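Side-chain contact in D-psicose 3-epimerase (Agrobacterium tumefaciens, PDB 2HK0), which interconverts D-fructose and D-psicose by epimerisation at carbon 3, a reaction in which a bound metal plays a pivotal part: residues P265-G270 / A290-D295. Residues are numbered along the deposited sequence; the frame is centred on the assembly and turned at random.
Sequences PFVKTG and AKMDED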
loop_
_atom_site.group_PDB
_atom_site.type_symbol
_atom_site.label_atom_id
_atom_site.label_comp_id
_atom_site.label_asym_id
_atom_site.label_seq_id
_atom_site.Cartn_x
_atom_site.Cartn_y
_atom_site.Cartn_z
ATOM N N PRO A 265 14.069 14.683 -9.128
ATOM C CA PRO A 265 13.498 14.001 -10.287
ATOM C C PRO A 265 14.357 14.035 -11.549
ATOM O O PRO A 265 15.012 15.025 -11.857
ATOM C CB PRO A 265 12.147 14.697 -10.459
ATOM C CG PRO A 265 12.445 16.121 -10.017
ATOM C CD PRO A 265 13.455 16.010 -8.900
ATOM N N PHE A 266 14.353 12.923 -12.267
ATOM C CA PHE A 266 15.099 12.803 -13.515
ATOM C C PHE A 266 14.117 12.135 -14.483
ATOM O O PHE A 266 13.918 10.914 -14.445
ATOM C CB PHE A 266 16.345 11.930 -13.311
ATOM C CG PHE A 266 17.437 12.585 -12.476
ATOM C CD1 PHE A 266 18.186 13.646 -12.988
ATOM C CD2 PHE A 266 17.743 12.103 -11.199
ATOM C CE1 PHE A 266 19.234 14.223 -12.238
ATOM C CE2 PHE A 266 18.777 12.661 -10.442
ATOM C CZ PHE A 266 19.531 13.730 -10.964
ATOM N N VAL A 267 13.504 12.946 -15.341
ATOM C CA VAL A 267 12.508 12.460 -16.271
ATOM C C VAL A 267 12.821 12.742 -17.757
ATOM O O VAL A 267 12.020 12.405 -18.629
ATOM C CB VAL A 267 11.117 13.067 -15.918
ATOM C CG1 VAL A 267 10.712 12.681 -14.469
ATOM C CG2 VAL A 267 11.162 14.582 -16.063
ATOM N N LYS A 268 13.977 13.336 -18.040
ATOM C CA LYS A 268 14.362 13.645 -19.417
ATOM C C LYS A 268 15.505 12.788 -19.967
ATOM O O LYS A 268 16.549 12.636 -19.329
ATOM C CB LYS A 268 14.745 15.123 -19.528
ATOM C CG LYS A 268 13.566 16.084 -19.355
ATOM C CD LYS A 268 12.583 15.980 -20.526
ATOM C CE LYS A 268 11.440 17.006 -20.400
ATOM N NZ LYS A 268 10.530 17.052 -21.606
ATOM N N THR A 269 15.297 12.233 -21.162
ATOM C CA THR A 269 16.312 11.410 -21.811
ATOM C C THR A 269 17.334 12.321 -22.464
ATOM O O THR A 269 17.074 13.511 -22.657
ATOM C CB THR A 269 15.749 10.578 -22.972
ATOM O OG1 THR A 269 15.409 11.469 -24.045
ATOM C CG2 THR A 269 14.517 9.793 -22.547
ATOM N N GLY A 270 18.485 11.754 -22.819
ATOM C CA GLY A 270 19.520 12.518 -23.499
ATOM C C GLY A 270 20.573 13.233 -22.665
ATOM O O GLY A 270 20.375 13.550 -21.487
ATOM N N ALA A 290 7.283 24.950 -19.170
ATOM C CA ALA A 290 6.142 25.321 -18.339
ATOM C C ALA A 290 5.477 24.112 -17.676
ATOM O O ALA A 290 5.015 24.204 -16.530
ATOM C CB ALA A 290 5.107 26.105 -19.169
ATOM N N LYS A 291 5.402 22.986 -18.381
ATOM C CA LYS A 291 4.798 21.809 -17.773
ATOM C C LYS A 291 5.773 21.258 -16.708
ATOM O O LYS A 291 5.349 20.809 -15.647
ATOM C CB LYS A 291 4.478 20.750 -18.835
ATOM C CG LYS A 291 3.789 19.480 -18.301
ATOM C CD LYS A 291 2.595 19.813 -17.438
ATOM C CE LYS A 291 1.659 18.617 -17.278
ATOM N NZ LYS A 291 2.391 17.395 -16.872
HETATM N N MSE A 292 7.071 21.317 -16.983
HETATM C CA MSE A 292 8.071 20.845 -16.013
HETATM C C MSE A 292 7.942 21.636 -14.701
HETATM O O MSE A 292 8.019 21.071 -13.608
HETATM C CB MSE A 292 9.471 21.007 -16.591
HETATM C CG MSE A 292 9.773 20.066 -17.764
HETATM SE SE MSE A 292 10.039 18.209 -17.149
HETATM C CE MSE A 292 11.887 18.462 -16.527
ATOM N N ASP A 293 7.739 22.946 -14.825
ATOM C CA ASP A 293 7.571 23.837 -13.670
ATOM C C ASP A 293 6.308 23.495 -12.897
ATOM O O ASP A 293 6.291 23.502 -11.659
ATOM C CB ASP A 293 7.468 25.301 -14.124
ATOM C CG ASP A 293 8.787 25.861 -14.614
ATOM O OD1 ASP A 293 9.837 25.178 -14.517
ATOM O OD2 ASP A 293 8.771 27.009 -15.103
ATOM N N GLU A 294 5.241 23.229 -13.641
ATOM C CA GLU A 294 3.947 22.892 -13.063
ATOM C C GLU A 294 4.047 21.588 -12.253
ATOM O O GLU A 294 3.545 21.506 -11.135
ATOM C CB GLU A 294 2.909 22.762 -14.183
ATOM C CG GLU A 294 1.468 22.573 -13.735
ATOM C CD GLU A 294 0.570 22.166 -14.902
ATOM O OE1 GLU A 294 0.670 22.800 -15.986
ATOM O OE2 GLU A 294 -0.227 21.212 -14.743
ATOM N N ASP A 295 4.681 20.568 -12.820
ATOM C CA ASP A 295 4.855 19.306 -12.093
ATOM C C ASP A 295 5.667 19.578 -10.814
ATOM O O ASP A 295 5.327 19.094 -9.739
ATOM C CB ASP A 295 5.599 18.277 -12.949
ATOM C CG ASP A 295 4.713 17.629 -13.995
ATOM O OD1 ASP A 295 3.477 17.681 -13.859
ATOM O OD2 ASP A 295 5.255 17.038 -14.947
#
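Selenomethionine Met292 reaches from helix 289-307 to the loop that follows the last barrel strand, 260-263, and its SE and CE atoms meet Val267 and the aliphatic chain of Lys268. The whole contact is small, burying 115 Å² over both sides. CG2 of Val267 lies 3.9 Å from SE of Met292 and 4.0 Å from its CE, so one methyl touches both atoms as the two side chains run past each other in opposite directions. Bends at chi2 (-73°) and chi3 (-79°) lay the SE-CE bond of Met292 along the loop, presenting both atoms to it.

Lys268, crossing Met292 at a slant, exemplifies a lysine that packs with its chain and bonds with its ammonium. Its CE approaches SE of Met292 to 3.7 Å, the nearest approach of the contact, while its CG stands 4.1 Å from CE of Met292. The chain bends at chi2 and then runs extended, carrying NZ to hydrogen bonds with Ser284 OG and Ala287 O.

On the adjacent helical turn, Lys291 forms a salt bridge with Asp295, which also pairs with Lys240.

No hydrogen bond joins the two segments. Between them the chemistry is dispersion, with selenium standing in for the sulfur of methionine, and this packing works alongside the Lys268 ammonium bonds where the last strand-to-helix loop of the TIM barrel meets the C-terminal helix.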